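Local atomic coordinates of L-hydantoinase (Arthrobacter aurescens, PDB entry 1GKR), a protein that hydrolyses 5-substituted hydantoins as a two-zinc cyclic amidase of the dihydropyrimidinase family, acting as a homotetramer with an enantioselectivity that depends on the substrate. Residues E217-A220 and I221-L225; L342-M345 and L346-V350; P368-F372 and G373-Q377. All coordinates share one frame; numbering follows the deposited sequence.

Contact 1: residues E217-A220 and I221-L225; sequences ENEA and IQRAL
Glu219 and Arg223, one helical turn apart, meet side-on: the carboxylate lies against the NE edge of the guanidinium, the two groups nearly coplanar, 10° apart. Arg223 NH2 donates to Glu219 OE1 at 2.8 Å, and Arg223 NE to Glu219 OE2 at 2.9 Å. Each oxygen uses its syn lone pair, so the two bonds together keep the groups almost in one plane, though OE2 is tilted 15° from that of the guanidinium. With CG of Glu219 anti to the backbone N (chi1 180°) and a bend at chi2, the carboxylate is carried round to this edge. The pair suits a buried site, since each charge is answered in place; Asn186 also donates to Glu219 OE1, and Asp163 takes the far nitrogen, NH1, of Arg223. Glu219 packs on Arg223 of a second subunit, and Arg223 on its Glu219, so the salt bridge stands at a subunit interface. Both segments belong to helix 214-231, the last of three helices between strand 179-182 and strand 234-237 of the TIM-barrel fold. On another side, Ile221 lies alongside Glu217 and points the same way, its CD1 4.2 Å from Glu217 CG. Extended Glu217 ends about 6 Å from the side chain of the zinc ligand His239, where Arg289, Ser241 and Asn242 hold OE1. Small Ala220 packs on Ala184, its O accepting the usual helix bond from Ala224 N at 2.9 Å.

Contact 2: residues L342-M345 and L346-V350; sequences LPMM and LTNGV
Leu346 opens the second half of helix 341-350 by laying its isobutyl group across that of Leu342, one turn back, in the last stretch of a helix that finishes with a wider, pi-type turn. CD2 of Leu346 is in contact with CD2 of Leu342 and CD1 approaches the same methyl, while the backbone N of Leu346 donates to Leu342 O. The branched leucines suit a buried face: Leu346 also rests on Leu360 of helix 357-372 and on Leu394, and Leu342 on Pro423 of strand 418-428. With only a methyl at Leu346, as in alanine, the Leu342 methyls would probably lose their partner and a gap open toward Leu360 and Leu394. Thr347 comes next and grips one carbonyl twice: its N and its OG1 each lie 2.8 Å from Pro343 O and reach it from opposite faces of the carbonyl plane. OG1 can do this because it stands beside the backbone N (chi1 -68°), and the same oxygen accepts from Thr420 N, which ties the helix to strand 418-428. At Asn348 the backbone N reaches Met344 O at 3.0 Å, and the side chain runs alongside Met344, with ND2 adding a weak bond to that carbonyl. Asn348 OD1 is hydrogen-bonded to NZ of Lys352 beyond the helix. Gly349 suits its place because a beta carbon would probably crowd Met345 O; its own N bonds only weakly to that oxygen. Val350 completes the pi-type turn, its N donating to Met345 O in the carbonyl plane at 3.1 Å.

Contact 3: residues P368-F372 and G373-Q377; sequences PAKLF and GIYPQ
Lys370 lays its aliphatic chain over one face of the Tyr375 ring where helix 357-372 closes in a Schellman motif. The CB of Lys370 leaves the helix away from the following loop. CG, placed beside the backbone N (chi1 -76°), sits above the near side of the ring, 3.5 Å from Tyr375 CD1. Because the chain is extended beyond CG, CD steps back and CE returns to the face in a CH-pi contact, 3.9 Å from the ring centroid and 17° off the normal. NZ runs on past the ring; at 5.1 Å from the centroid its cation-pi attraction is weak at most, and it forms a long, weak ion pair with Asp15 of a third subunit. A lysine suits this partly exposed place, offering methylenes to the ring while its charge continues toward the interface. Tyr375, whose ring meets Ala369 CB at an edge, also packs on Thr380 and Gln382. The turn is eased by Gly373, whose positive phi (77°) suits a residue without a side chain. Two bonds run back into the last turn, from Gly373 N to Lys370 O, steeply above the carbonyl plane, and from Ile374 N to Ala369 O, each 3.0 Å. Ile374 and Ala369, at C'' and C3, make the apolar contact that accompanies a Schellman motif, Ile374 CG1 lying 3.9 Å from Ala369 CB.

How the contacts relate
From the N terminus the contacts come in series, and none nests in or crosses another. Each is local, joining neighbouring turns of one helix or a helix and its cap, so none closes a long loop. Contact 1 lies in the helix that leads into strand 234-237, close to the zinc ligands His183 and His239 and to a second subunit. Contacts 2 and 3 lie on successive helices, which pack together through Leu360. Contact 2 is set against strand 418-428; contact 3 ends helix 357-372, whose Phe372 and Leu371 face strand 234-237. Nearest atoms of contacts 2 and 3 remain about 12 Å apart.

Contact 1: residues E217-A220 and I221-L225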
ATOM      1  N   GLU A 217     -18.960   5.417  -7.720  1.00 11.55           N
ATOM      2  CA  GLU A 217     -18.575   6.736  -7.230  1.00 12.19           C
ATOM      3  C   GLU A 217     -17.076   6.699  -6.989  1.00 14.05           C
ATOM      4  O   GLU A 217     -16.336   7.617  -7.350  1.00 15.95           O
ATOM      5  CB  GLU A 217     -19.273   7.070  -5.911  1.00  8.16           C
ATOM      6  CG  GLU A 217     -18.764   8.355  -5.270  1.00  4.73           C
ATOM      7  CD  GLU A 217     -19.460   8.680  -3.964  1.00  7.96           C
ATOM      8  OE1 GLU A 217     -19.965   7.760  -3.301  1.00 13.14           O
ATOM      9  OE2 GLU A 217     -19.495   9.857  -3.572  1.00 14.74           O
ATOM     10  N   ASN A 218     -16.625   5.618  -6.375  1.00 13.86           N
ATOM     11  CA  ASN A 218     -15.218   5.485  -6.069  1.00 13.90           C
ATOM     12  C   ASN A 218     -14.340   5.302  -7.296  1.00 12.07           C
ATOM     13  O   ASN A 218     -13.182   5.698  -7.293  1.00 12.50           O
ATOM     14  CB  ASN A 218     -15.034   4.357  -5.064  1.00 14.03           C
ATOM     15  CG  ASN A 218     -15.571   4.727  -3.685  1.00 12.80           C
ATOM     16  OD1 ASN A 218     -15.737   3.867  -2.820  1.00 16.41           O
ATOM     17  ND2 ASN A 218     -15.836   6.015  -3.476  1.00  5.74           N
ATOM     18  N   GLU A 219     -14.885   4.721  -8.354  1.00 10.67           N
ATOM     19  CA  GLU A 219     -14.102   4.556  -9.568  1.00  9.92           C
ATOM     20  C   GLU A 219     -13.836   5.950 -10.142  1.00 10.49           C
ATOM     21  O   GLU A 219     -12.722   6.262 -10.571  1.00 10.20           O
ATOM     22  CB  GLU A 219     -14.870   3.701 -10.575  1.00 11.10           C
ATOM     23  CG  GLU A 219     -14.156   3.465 -11.900  1.00 13.93           C
ATOM     24  CD  GLU A 219     -14.206   4.672 -12.837  1.00 21.14           C
ATOM     25  OE1 GLU A 219     -15.297   5.275 -12.952  1.00 21.24           O
ATOM     26  OE2 GLU A 219     -13.170   5.012 -13.468  1.00 22.83           O
ATOM     27  N   ALA A 220     -14.861   6.795 -10.140  1.00  9.64           N
ATOM     28  CA  ALA A 220     -14.719   8.141 -10.670  1.00  9.86           C
ATOM     29  C   ALA A 220     -13.704   8.927  -9.844  1.00 12.53           C
ATOM     30  O   ALA A 220     -12.904   9.704 -10.384  1.00 12.18           O
ATOM     31  CB  ALA A 220     -16.061   8.848 -10.667  1.00  6.61           C
ATOM     32  N   ILE A 221     -13.728   8.729  -8.532  1.00 11.28           N
ATOM     33  CA  ILE A 221     -12.787   9.437  -7.687  1.00 11.76           C
ATOM     34  C   ILE A 221     -11.373   8.993  -8.076  1.00 12.45           C
ATOM     35  O   ILE A 221     -10.468   9.817  -8.262  1.00 11.00           O
ATOM     36  CB  ILE A 221     -13.073   9.146  -6.203  1.00 10.08           C
ATOM     37  CG1 ILE A 221     -14.368   9.846  -5.788  1.00 11.37           C
ATOM     38  CG2 ILE A 221     -11.927   9.621  -5.348  1.00  9.27           C
ATOM     39  CD1 ILE A 221     -14.861   9.483  -4.378  1.00  7.95           C
ATOM     40  N   GLN A 222     -11.204   7.684  -8.226  1.00 14.14           N
ATOM     41  CA  GLN A 222      -9.921   7.094  -8.595  1.00 17.25           C
ATOM     42  C   GLN A 222      -9.416   7.671  -9.916  1.00 15.92           C
ATOM     43  O   GLN A 222      -8.238   7.984 -10.062  1.00 15.56           O
ATOM     44  CB  GLN A 222     -10.090   5.593  -8.729  1.00 22.90           C
ATOM     45  CG  GLN A 222      -8.809   4.799  -8.805  1.00 36.53           C
ATOM     46  CD  GLN A 222      -8.763   3.731  -7.708  1.00 45.65           C
ATOM     47  OE1 GLN A 222      -7.919   2.830  -7.730  1.00 50.03           O
ATOM     48  NE2 GLN A 222      -9.679   3.835  -6.737  1.00 46.40           N
ATOM     49  N   ARG A 223     -10.330   7.804 -10.872  1.00 13.43           N
ATOM     50  CA  ARG A 223     -10.019   8.343 -12.189  1.00  9.52           C
ATOM     51  C   ARG A 223      -9.595   9.818 -12.130  1.00  9.25           C
ATOM     52  O   ARG A 223      -8.608  10.217 -12.750  1.00  9.95           O
ATOM     53  CB  ARG A 223     -11.238   8.200 -13.093  1.00  9.70           C
ATOM     54  CG  ARG A 223     -10.886   7.951 -14.538  1.00 11.67           C
ATOM     55  CD  ARG A 223     -12.079   8.061 -15.434  1.00 12.37           C
ATOM     56  NE  ARG A 223     -13.307   7.581 -14.816  1.00 14.04           N
ATOM     57  CZ  ARG A 223     -14.503   8.078 -15.116  1.00 14.10           C
ATOM     58  NH1 ARG A 223     -14.599   9.051 -16.015  1.00 13.54           N
ATOM     59  NH2 ARG A 223     -15.592   7.627 -14.510  1.00 14.03           N
ATOM     60  N   ALA A 224     -10.354  10.625 -11.398  1.00  6.44           N
ATOM     61  CA  ALA A 224     -10.032  12.039 -11.269  1.00  8.25           C
ATOM     62  C   ALA A 224      -8.661  12.159 -10.638  1.00 10.86           C
ATOM     63  O   ALA A 224      -7.835  12.964 -11.071  1.00 13.95           O
ATOM     64  CB  ALA A 224     -11.052  12.730 -10.405  1.00  6.63           C
ATOM     65  N   LEU A 225      -8.428  11.345  -9.612  1.00 10.38           N
ATOM     66  CA  LEU A 225      -7.160  11.334  -8.910  1.00 10.24           C
ATOM     67  C   LEU A 225      -5.980  11.054  -9.864  1.00 12.04           C
ATOM     68  O   LEU A 225      -4.979  11.769  -9.850  1.00  9.23           O
ATOM     69  CB  LEU A 225      -7.234  10.296  -7.793  1.00  8.87           C
ATOM     70  CG  LEU A 225      -7.412  10.787  -6.343  1.00  9.52           C
ATOM     71  CD1 LEU A 225      -8.084  12.124  -6.279  1.00  5.95           C
ATOM     72  CD2 LEU A 225      -8.210   9.768  -5.569  1.00  7.09           C
TER

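Contact 2: residues L342-M345 and L346-V350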
ATOM      1  N   LEU A 342     -25.033  24.680   9.539  1.00 15.01           N
ATOM      2  CA  LEU A 342     -24.316  24.879  10.803  1.00 15.62           C
ATOM      3  C   LEU A 342     -25.070  24.263  11.972  1.00 17.45           C
ATOM      4  O   LEU A 342     -24.513  23.470  12.735  1.00 20.02           O
ATOM      5  CB  LEU A 342     -24.086  26.368  11.091  1.00 13.57           C
ATOM      6  CG  LEU A 342     -22.763  26.820  11.743  1.00 14.35           C
ATOM      7  CD1 LEU A 342     -22.984  28.155  12.434  1.00 11.15           C
ATOM      8  CD2 LEU A 342     -22.258  25.812  12.740  1.00  9.82           C
ATOM      9  N   PRO A 343     -26.346  24.628  12.146  1.00 17.64           N
ATOM     10  CA  PRO A 343     -27.063  24.030  13.275  1.00 16.88           C
ATOM     11  C   PRO A 343     -27.080  22.502  13.285  1.00 16.17           C
ATOM     12  O   PRO A 343     -27.061  21.878  14.356  1.00 16.10           O
ATOM     13  CB  PRO A 343     -28.466  24.660  13.190  1.00 14.68           C
ATOM     14  CG  PRO A 343     -28.508  25.343  11.851  1.00 16.00           C
ATOM     15  CD  PRO A 343     -27.102  25.757  11.582  1.00 16.85           C
ATOM     16  N   MET A 344     -27.089  21.887  12.111  1.00 13.28           N
ATOM     17  CA  MET A 344     -27.094  20.441  12.087  1.00 14.72           C
ATOM     18  C   MET A 344     -25.754  19.906  12.592  1.00 17.71           C
ATOM     19  O   MET A 344     -25.728  18.953  13.369  1.00 20.25           O
ATOM     20  CB  MET A 344     -27.395  19.934  10.681  1.00 14.15           C
ATOM     21  CG  MET A 344     -28.488  18.876  10.643  1.00 19.33           C
ATOM     22  SD  MET A 344     -29.934  19.345  11.640  1.00 22.60           S
ATOM     23  CE  MET A 344     -30.480  17.782  12.186  1.00 23.05           C
ATOM     24  N   MET A 345     -24.645  20.525  12.174  1.00 18.51           N
ATOM     25  CA  MET A 345     -23.310  20.093  12.611  1.00 16.04           C
ATOM     26  C   MET A 345     -23.106  20.397  14.095  1.00 18.80           C
ATOM     27  O   MET A 345     -22.548  19.592  14.843  1.00 20.54           O
ATOM     28  CB  MET A 345     -22.215  20.799  11.806  1.00 11.87           C
ATOM     29  CG  MET A 345     -22.164  20.424  10.350  1.00 10.91           C
ATOM     30  SD  MET A 345     -22.333  18.652  10.085  1.00 12.41           S
ATOM     31  CE  MET A 345     -20.837  18.028  10.838  1.00  7.03           C
ATOM     32  N   LEU A 346     -23.552  21.576  14.511  1.00 18.33           N
ATOM     33  CA  LEU A 346     -23.450  21.990  15.899  1.00 17.72           C
ATOM     34  C   LEU A 346     -24.257  21.033  16.779  1.00 18.25           C
ATOM     35  O   LEU A 346     -23.786  20.565  17.809  1.00 15.65           O
ATOM     36  CB  LEU A 346     -24.011  23.398  16.029  1.00 18.13           C
ATOM     37  CG  LEU A 346     -23.084  24.568  16.344  1.00 20.09           C
ATOM     38  CD1 LEU A 346     -21.682  24.333  15.827  1.00 18.18           C
ATOM     39  CD2 LEU A 346     -23.707  25.819  15.746  1.00 19.17           C
ATOM     40  N   THR A 347     -25.475  20.733  16.341  1.00 18.74           N
ATOM     41  CA  THR A 347     -26.380  19.862  17.075  1.00 18.50           C
ATOM     42  C   THR A 347     -25.974  18.395  17.186  1.00 19.27           C
ATOM     43  O   THR A 347     -25.861  17.869  18.288  1.00 21.09           O
ATOM     44  CB  THR A 347     -27.802  19.934  16.464  1.00 17.59           C
ATOM     45  OG1 THR A 347     -28.357  21.229  16.714  1.00 17.85           O
ATOM     46  CG2 THR A 347     -28.710  18.881  17.060  1.00 12.53           C
ATOM     47  N   ASN A 348     -25.758  17.732  16.058  1.00 18.25           N
ATOM     48  CA  ASN A 348     -25.413  16.319  16.080  1.00 18.16           C
ATOM     49  C   ASN A 348     -23.931  16.019  16.096  1.00 19.88           C
ATOM     50  O   ASN A 348     -23.529  14.853  16.186  1.00 20.49           O
ATOM     51  CB  ASN A 348     -26.055  15.625  14.893  1.00 20.36           C
ATOM     52  CG  ASN A 348     -27.546  15.836  14.850  1.00 23.68           C
ATOM     53  OD1 ASN A 348     -28.275  15.366  15.723  1.00 25.89           O
ATOM     54  ND2 ASN A 348     -28.010  16.561  13.842  1.00 25.69           N
ATOM     55  N   GLY A 349     -23.121  17.068  15.986  1.00 20.71           N
ATOM     56  CA  GLY A 349     -21.681  16.901  16.006  1.00 19.27           C
ATOM     57  C   GLY A 349     -21.082  17.418  17.306  1.00 21.07           C
ATOM     58  O   GLY A 349     -20.685  16.640  18.182  1.00 21.25           O
ATOM     59  N   VAL A 350     -21.033  18.738  17.447  1.00 20.80           N
ATOM     60  CA  VAL A 350     -20.466  19.351  18.635  1.00 20.34           C
ATOM     61  C   VAL A 350     -21.211  19.009  19.914  1.00 21.57           C
ATOM     62  O   VAL A 350     -20.624  18.433  20.828  1.00 21.51           O
ATOM     63  CB  VAL A 350     -20.388  20.881  18.491  1.00 18.81           C
ATOM     64  CG1 VAL A 350     -19.912  21.495  19.793  1.00 16.19           C
ATOM     65  CG2 VAL A 350     -19.428  21.244  17.366  1.00 17.41           C
TER

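Contact 3: residues P368-F372 and G373-Q377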
ATOM      1  N   PRO A 368     -11.990  25.831   3.452  1.00 11.92           N
ATOM      2  CA  PRO A 368     -12.582  26.320   2.205  1.00 10.98           C
ATOM      3  C   PRO A 368     -11.970  27.669   1.762  1.00  9.61           C
ATOM      4  O   PRO A 368     -11.592  27.824   0.609  1.00  9.73           O
ATOM      5  CB  PRO A 368     -14.082  26.385   2.527  1.00  9.04           C
ATOM      6  CG  PRO A 368     -14.155  26.215   4.046  1.00  9.11           C
ATOM      7  CD  PRO A 368     -13.019  25.352   4.389  1.00  6.63           C
ATOM      8  N   ALA A 369     -11.837  28.623   2.674  1.00  8.48           N
ATOM      9  CA  ALA A 369     -11.254  29.912   2.323  1.00 11.44           C
ATOM     10  C   ALA A 369      -9.831  29.720   1.813  1.00 13.35           C
ATOM     11  O   ALA A 369      -9.437  30.273   0.786  1.00 12.16           O
ATOM     12  CB  ALA A 369     -11.244  30.830   3.528  1.00 10.52           C
ATOM     13  N   LYS A 370      -9.054  28.938   2.546  1.00 15.27           N
ATOM     14  CA  LYS A 370      -7.679  28.677   2.157  1.00 15.05           C
ATOM     15  C   LYS A 370      -7.581  28.072   0.768  1.00 13.81           C
ATOM     16  O   LYS A 370      -6.887  28.610  -0.088  1.00 16.39           O
ATOM     17  CB  LYS A 370      -7.001  27.754   3.169  1.00 13.45           C
ATOM     18  CG  LYS A 370      -6.600  28.451   4.462  1.00 17.71           C
ATOM     19  CD  LYS A 370      -5.960  27.481   5.433  1.00 18.68           C
ATOM     20  CE  LYS A 370      -5.381  28.202   6.625  1.00 19.82           C
ATOM     21  NZ  LYS A 370      -4.817  27.240   7.611  1.00 21.35           N
ATOM     22  N   LEU A 371      -8.278  26.966   0.528  1.00 12.44           N
ATOM     23  CA  LEU A 371      -8.203  26.317  -0.781  1.00 12.33           C
ATOM     24  C   LEU A 371      -8.525  27.230  -1.967  1.00 12.91           C
ATOM     25  O   LEU A 371      -7.946  27.080  -3.035  1.00 13.33           O
ATOM     26  CB  LEU A 371      -9.109  25.084  -0.815  1.00  9.44           C
ATOM     27  CG  LEU A 371      -8.617  23.947   0.079  1.00 10.58           C
ATOM     28  CD1 LEU A 371      -9.666  22.875   0.168  1.00 10.09           C
ATOM     29  CD2 LEU A 371      -7.334  23.376  -0.479  1.00  8.24           C
ATOM     30  N   PHE A 372      -9.426  28.189  -1.784  1.00 12.20           N
ATOM     31  CA  PHE A 372      -9.789  29.074  -2.884  1.00 12.34           C
ATOM     32  C   PHE A 372      -9.012  30.372  -2.937  1.00 14.55           C
ATOM     33  O   PHE A 372      -9.199  31.194  -3.847  1.00 15.82           O
ATOM     34  CB  PHE A 372     -11.282  29.361  -2.849  1.00 10.28           C
ATOM     35  CG  PHE A 372     -12.105  28.233  -3.368  1.00 10.07           C
ATOM     36  CD1 PHE A 372     -12.234  28.034  -4.738  1.00  8.95           C
ATOM     37  CD2 PHE A 372     -12.717  27.340  -2.491  1.00  7.09           C
ATOM     38  CE1 PHE A 372     -12.969  26.947  -5.223  1.00 14.13           C
ATOM     39  CE2 PHE A 372     -13.450  26.255  -2.963  1.00  7.80           C
ATOM     40  CZ  PHE A 372     -13.581  26.052  -4.325  1.00  9.10           C
ATOM     41  N   GLY A 373      -8.135  30.553  -1.960  1.00 12.37           N
ATOM     42  CA  GLY A 373      -7.324  31.746  -1.930  1.00 11.83           C
ATOM     43  C   GLY A 373      -8.006  33.010  -1.463  1.00 11.39           C
ATOM     44  O   GLY A 373      -7.590  34.096  -1.841  1.00 12.40           O
ATOM     45  N   ILE A 374      -9.047  32.896  -0.652  1.00 11.66           N
ATOM     46  CA  ILE A 374      -9.711  34.093  -0.154  1.00 13.74           C
ATOM     47  C   ILE A 374      -9.449  34.141   1.345  1.00 18.34           C
ATOM     48  O   ILE A 374     -10.092  34.896   2.081  1.00 19.35           O
ATOM     49  CB  ILE A 374     -11.243  34.038  -0.419  1.00 10.51           C
ATOM     50  CG1 ILE A 374     -11.864  32.808   0.243  1.00  8.83           C
ATOM     51  CG2 ILE A 374     -11.513  33.973  -1.910  1.00  9.53           C
ATOM     52  CD1 ILE A 374     -13.355  32.656  -0.041  1.00  3.01           C
ATOM     53  N   TYR A 375      -8.450  33.365   1.765  1.00 23.38           N
ATOM     54  CA  TYR A 375      -8.133  33.190   3.166  1.00 26.31           C
ATOM     55  C   TYR A 375      -8.049  34.318   4.160  1.00 32.84           C
ATOM     56  O   TYR A 375      -9.091  34.772   4.649  1.00 45.18           O
ATOM     57  CB  TYR A 375      -6.897  32.319   3.380  1.00 23.47           C
ATOM     58  CG  TYR A 375      -6.630  32.078   4.865  1.00 18.45           C
ATOM     59  CD1 TYR A 375      -7.613  31.543   5.701  1.00 17.13           C
ATOM     60  CD2 TYR A 375      -5.408  32.421   5.436  1.00 19.06           C
ATOM     61  CE1 TYR A 375      -7.380  31.362   7.072  1.00 17.39           C
ATOM     62  CE2 TYR A 375      -5.163  32.243   6.793  1.00 19.28           C
ATOM     63  CZ  TYR A 375      -6.146  31.715   7.613  1.00 22.34           C
ATOM     64  OH  TYR A 375      -5.867  31.545   8.967  1.00 25.51           O
ATOM     65  N   PRO A 376      -6.842  34.830   4.447  1.00 27.11           N
ATOM     66  CA  PRO A 376      -6.894  35.894   5.466  1.00 20.53           C
ATOM     67  C   PRO A 376      -8.198  36.738   5.480  1.00 21.57           C
ATOM     68  O   PRO A 376      -8.753  37.001   6.554  1.00 23.25           O
ATOM     69  CB  PRO A 376      -5.619  36.680   5.210  1.00 14.88           C
ATOM     70  CG  PRO A 376      -5.445  36.529   3.730  1.00 21.87           C
ATOM     71  CD  PRO A 376      -5.788  35.088   3.449  1.00 20.76           C
ATOM     72  N   GLN A 377      -8.728  37.096   4.306  1.00 18.98           N
ATOM     73  CA  GLN A 377      -9.960  37.898   4.249  1.00 18.18           C
ATOM     74  C   GLN A 377     -11.177  37.216   4.886  1.00 16.04           C
ATOM     75  O   GLN A 377     -11.843  37.810   5.734  1.00 15.17           O
ATOM     76  CB  GLN A 377     -10.296  38.279   2.808  1.00 16.65           C
ATOM     77  CG  GLN A 377     -11.422  39.285   2.729  1.00 16.91           C
ATOM     78  CD  GLN A 377     -11.816  39.629   1.305  1.00 17.69           C
ATOM     79  OE1 GLN A 377     -11.140  39.254   0.349  1.00 22.25           O
ATOM     80  NE2 GLN A 377     -12.912  40.357   1.161  1.00 14.56           N
TER